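Local coordinates for protein methyltransferase WBDD (Escherichia coli, PDB 4AZS) that is a bifunctional kinase and methyltransferase that regulates the chain length of the O antigen, with bound S-adenosylmethionine and adenosine monophosphate in separate pockets, at residues Gln433-Glu445 with Leu455-Glu469. Residues are numbered along the deposited sequence; the frame is centred on the assembly and turned at random.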
loop_
_atom_site.group_PDB
_atom_site.type_symbol
_atom_site.label_atom_id
_atom_site.label_comp_id
_atom_site.label_asym_id
_atom_site.label_seq_id
_atom_site.Cartn_x
_atom_site.Cartn_y
_atom_site.Cartn_z
ATOM N N GLN A 433 -58.896 -17.776 45.377
ATOM C CA GLN A 433 -59.500 -18.702 46.309
ATOM C C GLN A 433 -59.836 -19.942 45.515
ATOM O O GLN A 433 -60.198 -19.850 44.350
ATOM C CB GLN A 433 -60.776 -18.103 46.903
ATOM C CG GLN A 433 -60.481 -17.020 47.906
ATOM C CD GLN A 433 -61.629 -16.730 48.878
ATOM O OE1 GLN A 433 -62.175 -17.619 49.567
ATOM N NE2 GLN A 433 -61.964 -15.458 48.978
ATOM N N PRO A 434 -59.657 -21.120 46.097
ATOM C CA PRO A 434 -59.165 -21.514 47.390
ATOM C C PRO A 434 -57.665 -21.865 47.477
ATOM O O PRO A 434 -57.203 -22.312 48.525
ATOM C CB PRO A 434 -59.991 -22.760 47.648
ATOM C CG PRO A 434 -60.107 -23.392 46.295
ATOM C CD PRO A 434 -60.045 -22.291 45.291
ATOM N N TRP A 435 -56.904 -21.625 46.428
ATOM C CA TRP A 435 -55.455 -21.798 46.493
ATOM C C TRP A 435 -54.820 -20.877 47.536
ATOM O O TRP A 435 -53.908 -21.255 48.321
ATOM C CB TRP A 435 -54.844 -21.622 45.089
ATOM C CG TRP A 435 -55.144 -22.779 44.152
ATOM C CD1 TRP A 435 -54.466 -23.993 44.070
ATOM C CD2 TRP A 435 -56.203 -22.879 43.147
ATOM N NE1 TRP A 435 -55.017 -24.808 43.114
ATOM C CE2 TRP A 435 -56.057 -24.202 42.521
ATOM C CE3 TRP A 435 -57.202 -22.029 42.691
ATOM C CZ2 TRP A 435 -56.908 -24.641 41.500
ATOM C CZ3 TRP A 435 -58.059 -22.479 41.661
ATOM C CH2 TRP A 435 -57.917 -23.758 41.084
ATOM N N SER A 436 -55.302 -19.666 47.593
ATOM C CA SER A 436 -54.793 -18.711 48.556
ATOM C C SER A 436 -55.107 -19.149 49.991
ATOM O O SER A 436 -54.308 -18.947 50.902
ATOM C CB SER A 436 -55.443 -17.360 48.287
ATOM O OG SER A 436 -56.881 -17.543 48.316
ATOM N N ASN A 437 -56.278 -19.740 50.172
ATOM C CA ASN A 437 -56.717 -20.233 51.480
ATOM C C ASN A 437 -55.848 -21.387 51.922
ATOM O O ASN A 437 -55.489 -21.486 53.075
ATOM C CB ASN A 437 -58.158 -20.688 51.385
ATOM C CG ASN A 437 -59.071 -19.581 50.977
ATOM O OD1 ASN A 437 -58.669 -18.424 50.958
ATOM N ND2 ASN A 437 -60.306 -19.919 50.637
ATOM N N TRP A 438 -55.467 -22.224 50.961
ATOM C CA TRP A 438 -54.552 -23.356 51.175
ATOM C C TRP A 438 -53.220 -22.898 51.710
ATOM O O TRP A 438 -52.748 -23.360 52.775
ATOM C CB TRP A 438 -54.387 -24.075 49.835
ATOM C CG TRP A 438 -53.303 -25.089 49.758
ATOM C CD1 TRP A 438 -52.995 -26.081 50.661
ATOM C CD2 TRP A 438 -52.374 -25.283 48.651
ATOM N NE1 TRP A 438 -51.943 -26.833 50.210
ATOM C CE2 TRP A 438 -51.534 -26.409 49.019
ATOM C CE3 TRP A 438 -52.171 -24.654 47.426
ATOM C CZ2 TRP A 438 -50.523 -26.872 48.194
ATOM C CZ3 TRP A 438 -51.143 -25.123 46.596
ATOM C CH2 TRP A 438 -50.340 -26.206 46.977
ATOM N N LEU A 439 -52.650 -21.923 51.029
ATOM C CA LEU A 439 -51.367 -21.376 51.422
ATOM C C LEU A 439 -51.464 -20.679 52.770
ATOM O O LEU A 439 -50.562 -20.807 53.605
ATOM C CB LEU A 439 -50.861 -20.389 50.350
ATOM C CG LEU A 439 -50.092 -19.138 50.802
ATOM C CD1 LEU A 439 -48.688 -19.521 51.243
ATOM C CD2 LEU A 439 -49.991 -18.065 49.706
ATOM N N TYR A 440 -52.563 -19.963 52.990
ATOM C CA TYR A 440 -52.722 -19.275 54.246
ATOM C C TYR A 440 -52.758 -20.324 55.348
ATOM O O TYR A 440 -52.168 -20.123 56.384
ATOM C CB TYR A 440 -53.962 -18.364 54.261
ATOM C CG TYR A 440 -54.166 -17.663 55.570
ATOM C CD1 TYR A 440 -54.873 -18.271 56.566
ATOM C CD2 TYR A 440 -53.635 -16.393 55.821
ATOM C CE1 TYR A 440 -55.077 -17.666 57.792
ATOM C CE2 TYR A 440 -53.817 -15.782 57.064
ATOM C CZ TYR A 440 -54.537 -16.439 58.038
ATOM O OH TYR A 440 -54.761 -15.916 59.301
ATOM N N ALA A 441 -53.418 -21.459 55.127
ATOM C CA ALA A 441 -53.497 -22.464 56.193
ATOM C C ALA A 441 -52.135 -23.001 56.483
ATOM O O ALA A 441 -51.803 -23.266 57.613
ATOM C CB ALA A 441 -54.451 -23.606 55.844
ATOM N N VAL A 442 -51.316 -23.158 55.464
ATOM C CA VAL A 442 -50.028 -23.751 55.690
ATOM C C VAL A 442 -49.211 -22.811 56.527
ATOM O O VAL A 442 -48.491 -23.247 57.450
ATOM C CB VAL A 442 -49.254 -24.024 54.398
ATOM C CG1 VAL A 442 -47.838 -24.474 54.727
ATOM C CG2 VAL A 442 -49.959 -25.055 53.556
ATOM N N TRP A 443 -49.311 -21.527 56.206
ATOM C CA TRP A 443 -48.561 -20.509 56.913
ATOM C C TRP A 443 -48.928 -20.373 58.357
ATOM O O TRP A 443 -48.120 -19.922 59.114
ATOM C CB TRP A 443 -48.630 -19.150 56.206
ATOM C CG TRP A 443 -47.495 -19.005 55.224
ATOM C CD1 TRP A 443 -47.374 -19.614 53.970
ATOM C CD2 TRP A 443 -46.248 -18.245 55.396
ATOM N NE1 TRP A 443 -46.188 -19.276 53.360
ATOM C CE2 TRP A 443 -45.465 -18.451 54.156
ATOM C CE3 TRP A 443 -45.728 -17.440 56.396
ATOM C CZ2 TRP A 443 -44.225 -17.873 53.967
ATOM C CZ3 TRP A 443 -44.476 -16.859 56.187
ATOM C CH2 TRP A 443 -43.748 -17.069 54.997
ATOM N N GLN A 444 -50.120 -20.798 58.760
ATOM C CA GLN A 444 -50.513 -20.726 60.172
ATOM C C GLN A 444 -49.977 -21.908 60.973
ATOM O O GLN A 444 -50.204 -21.973 62.163
ATOM C CB GLN A 444 -52.029 -20.728 60.308
ATOM C CG GLN A 444 -52.701 -19.560 59.623
ATOM C CD GLN A 444 -51.990 -18.268 59.932
ATOM O OE1 GLN A 444 -51.811 -17.912 61.101
ATOM N NE2 GLN A 444 -51.509 -17.605 58.901
ATOM N N GLU A 445 -49.349 -22.868 60.300
ATOM C CA GLU A 445 -48.817 -24.048 60.954
ATOM C C GLU A 445 -47.444 -23.792 61.562
ATOM O O GLU A 445 -46.584 -23.188 60.933
ATOM C CB GLU A 445 -48.627 -25.182 59.953
ATOM C CG GLU A 445 -49.919 -25.735 59.409
ATOM C CD GLU A 445 -50.636 -26.620 60.360
ATOM O OE1 GLU A 445 -50.062 -26.992 61.407
ATOM O OE2 GLU A 445 -51.757 -27.040 60.006
ATOM N N LEU A 455 -48.848 -30.608 53.186
ATOM C CA LEU A 455 -49.170 -29.823 52.004
ATOM C C LEU A 455 -50.251 -30.510 51.184
ATOM O O LEU A 455 -51.211 -29.856 50.735
ATOM C CB LEU A 455 -47.916 -29.645 51.156
ATOM C CG LEU A 455 -47.682 -28.364 50.376
ATOM C CD1 LEU A 455 -47.870 -27.169 51.257
ATOM C CD2 LEU A 455 -46.270 -28.316 49.821
ATOM N N LEU A 456 -50.103 -31.826 50.997
ATOM C CA LEU A 456 -51.082 -32.595 50.237
ATOM C C LEU A 456 -52.420 -32.640 50.964
ATOM O O LEU A 456 -53.464 -32.413 50.368
ATOM C CB LEU A 456 -50.569 -34.013 49.955
ATOM C CG LEU A 456 -51.653 -34.943 49.404
ATOM C CD1 LEU A 456 -52.148 -34.461 48.042
ATOM C CD2 LEU A 456 -51.167 -36.374 49.317
ATOM N N ALA A 457 -52.423 -32.937 52.254
ATOM C CA ALA A 457 -53.699 -33.048 52.980
ATOM C C ALA A 457 -54.457 -31.719 52.951
ATOM O O ALA A 457 -55.674 -31.688 52.739
ATOM C CB ALA A 457 -53.485 -33.533 54.410
ATOM N N LEU A 458 -53.742 -30.611 53.108
ATOM C CA LEU A 458 -54.428 -29.340 53.118
ATOM C C LEU A 458 -54.912 -29.040 51.690
ATOM O O LEU A 458 -55.998 -28.480 51.511
ATOM C CB LEU A 458 -53.563 -28.225 53.697
ATOM C CG LEU A 458 -53.392 -28.221 55.212
ATOM C CD1 LEU A 458 -52.370 -27.193 55.655
ATOM C CD2 LEU A 458 -54.699 -27.955 55.922
ATOM N N PHE A 459 -54.135 -29.433 50.682
ATOM C CA PHE A 459 -54.519 -29.210 49.316
ATOM C C PHE A 459 -55.837 -29.895 48.975
ATOM O O PHE A 459 -56.710 -29.290 48.393
ATOM C CB PHE A 459 -53.443 -29.679 48.340
ATOM C CG PHE A 459 -53.897 -29.640 46.909
ATOM C CD1 PHE A 459 -53.759 -28.485 46.163
ATOM C CD2 PHE A 459 -54.517 -30.748 46.335
ATOM C CE1 PHE A 459 -54.186 -28.438 44.844
ATOM C CE2 PHE A 459 -54.950 -30.710 45.017
ATOM C CZ PHE A 459 -54.767 -29.560 44.270
ATOM N N GLU A 460 -55.983 -31.143 49.379
ATOM C CA GLU A 460 -57.226 -31.890 49.178
ATOM C C GLU A 460 -58.473 -31.316 49.873
ATOM O O GLU A 460 -59.596 -31.575 49.473
ATOM C CB GLU A 460 -57.003 -33.344 49.614
ATOM C CG GLU A 460 -56.156 -34.124 48.589
ATOM C CD GLU A 460 -55.580 -35.440 49.125
ATOM O OE1 GLU A 460 -55.870 -35.805 50.297
ATOM O OE2 GLU A 460 -54.818 -36.111 48.371
ATOM N N LYS A 461 -58.294 -30.525 50.920
ATOM C CA LYS A 461 -59.425 -30.002 51.636
ATOM C C LYS A 461 -59.525 -28.502 51.443
ATOM O O LYS A 461 -60.200 -27.822 52.217
ATOM C CB LYS A 461 -59.262 -30.329 53.119
ATOM C CG LYS A 461 -59.155 -31.824 53.398
ATOM C CD LYS A 461 -60.512 -32.524 53.290
ATOM C CE LYS A 461 -60.348 -34.028 53.449
ATOM N NZ LYS A 461 -61.575 -34.719 53.923
ATOM N N LYS A 462 -58.824 -27.973 50.439
ATOM C CA LYS A 462 -58.701 -26.523 50.331
ATOM C C LYS A 462 -60.067 -25.824 50.194
ATOM O O LYS A 462 -60.223 -24.726 50.688
ATOM C CB LYS A 462 -57.740 -26.085 49.221
ATOM C CG LYS A 462 -58.146 -26.511 47.832
ATOM C CD LYS A 462 -57.046 -26.147 46.848
ATOM C CE LYS A 462 -57.385 -26.628 45.444
ATOM N NZ LYS A 462 -57.680 -28.092 45.470
ATOM N N ALA A 463 -61.057 -26.473 49.581
ATOM C CA ALA A 463 -62.380 -25.847 49.447
ATOM C C ALA A 463 -63.060 -25.608 50.795
ATOM O O ALA A 463 -63.935 -24.783 50.887
ATOM C CB ALA A 463 -63.276 -26.659 48.520
ATOM N N LYS A 464 -62.624 -26.290 51.848
ATOM C CA LYS A 464 -63.238 -26.155 53.149
ATOM C C LYS A 464 -62.522 -25.144 54.043
ATOM O O LYS A 464 -63.011 -24.818 55.119
ATOM C CB LYS A 464 -63.205 -27.514 53.871
ATOM C CG LYS A 464 -63.847 -28.657 53.074
ATOM C CD LYS A 464 -64.434 -29.728 53.990
ATOM C CE LYS A 464 -63.363 -30.415 54.842
ATOM N NZ LYS A 464 -63.859 -30.866 56.178
ATOM N N LEU A 465 -61.333 -24.704 53.643
ATOM C CA LEU A 465 -60.502 -23.944 54.536
ATOM C C LEU A 465 -61.008 -22.516 54.617
ATOM O O LEU A 465 -61.613 -22.014 53.677
ATOM C CB LEU A 465 -59.077 -23.944 54.044
ATOM C CG LEU A 465 -58.375 -25.286 54.074
ATOM C CD1 LEU A 465 -57.025 -25.120 53.418
ATOM C CD2 LEU A 465 -58.239 -25.798 55.494
ATOM N N PRO A 466 -60.727 -21.841 55.721
ATOM C CA PRO A 466 -61.220 -20.449 55.845
ATOM C C PRO A 466 -60.628 -19.484 54.794
ATOM O O PRO A 466 -59.533 -19.697 54.239
ATOM C CB PRO A 466 -60.781 -20.038 57.273
ATOM C CG PRO A 466 -60.474 -21.322 57.987
ATOM C CD PRO A 466 -60.000 -22.290 56.913
ATOM N N SER A 467 -61.372 -18.442 54.517
ATOM C CA SER A 467 -60.996 -17.489 53.495
ATOM C C SER A 467 -59.848 -16.555 53.937
ATOM O O SER A 467 -60.031 -15.741 54.863
ATOM C CB SER A 467 -62.207 -16.677 53.111
ATOM O OG SER A 467 -61.780 -15.612 52.267
ATOM N N ALA A 468 -58.686 -16.663 53.287
ATOM C CA ALA A 468 -57.533 -15.794 53.615
ATOM C C ALA A 468 -57.836 -14.293 53.541
ATOM O O ALA A 468 -57.373 -13.519 54.353
ATOM C CB ALA A 468 -56.352 -16.106 52.720
ATOM N N GLU A 469 -58.642 -13.871 52.599
ATOM C CA GLU A 469 -58.859 -12.460 52.442
ATOM C C GLU A 469 -59.658 -11.846 53.603
ATOM O O GLU A 469 -59.739 -10.616 53.736
ATOM C CB GLU A 469 -59.529 -12.221 51.104
ATOM C CG GLU A 469 -60.904 -12.841 50.992
ATOM C CD GLU A 469 -61.768 -12.213 49.894
ATOM O OE1 GLU A 469 -61.260 -12.020 48.767
ATOM O OE2 GLU A 469 -62.961 -11.940 50.166
HETATM O O HOH W 1 -57.212 -20.912 55.150
HETATM O O HOH W 2 -61.417 -22.530 50.925
#
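Ala468 N donates to Asn437 OD1 at 2.9 Å. The bond is nearly straight, but the donor sits above the carbonyl plane. On the other branch, Asn437 ND2 gives one hydrogen to Gln433 OE1 and one to a water. That water also donates to Leu465 O. A second water joins Asn437 O to Pro466 O. Both ends of the buried amide are thus tied down, pinning the loop after helix 455-460 to helix 435-443.

Trp438 NE1 donates to Leu455 O at 3.2 Å, in the carbonyl plane and on a lone pair. The same oxygen keeps its helical bond from Phe459 N. The Trp438 side chain leaves opposite the backbone N (chi1 169°), carrying the indole over to helix 455-460. Phe459 turns its ring edge to the indole face, a T-shaped pair with planes at 76°. Lys462 CE makes a CH-pi contact over the Trp435 five-membered ring, 4.1 Å from its centroid. Lys462 NZ goes on to a salt bridge with Glu342.

Outside these, Val442 CG2 meets Leu455 CD1 and Leu458 CD1, each at 3.8 Å. Leu465 CD1 fits against Ala441 CB, and Ala468 CB against Tyr440 CB.

The two helices run roughly antiparallel, at 141°, as a helical hairpin. Helix 475-485 packs on Leu439 and Tyr440. Helices 341-357, at Trp438 and Phe459, and 397-410, at Val442 and Leu455, belong to the protein kinase region, so the hairpin probably packs on its helical lobe.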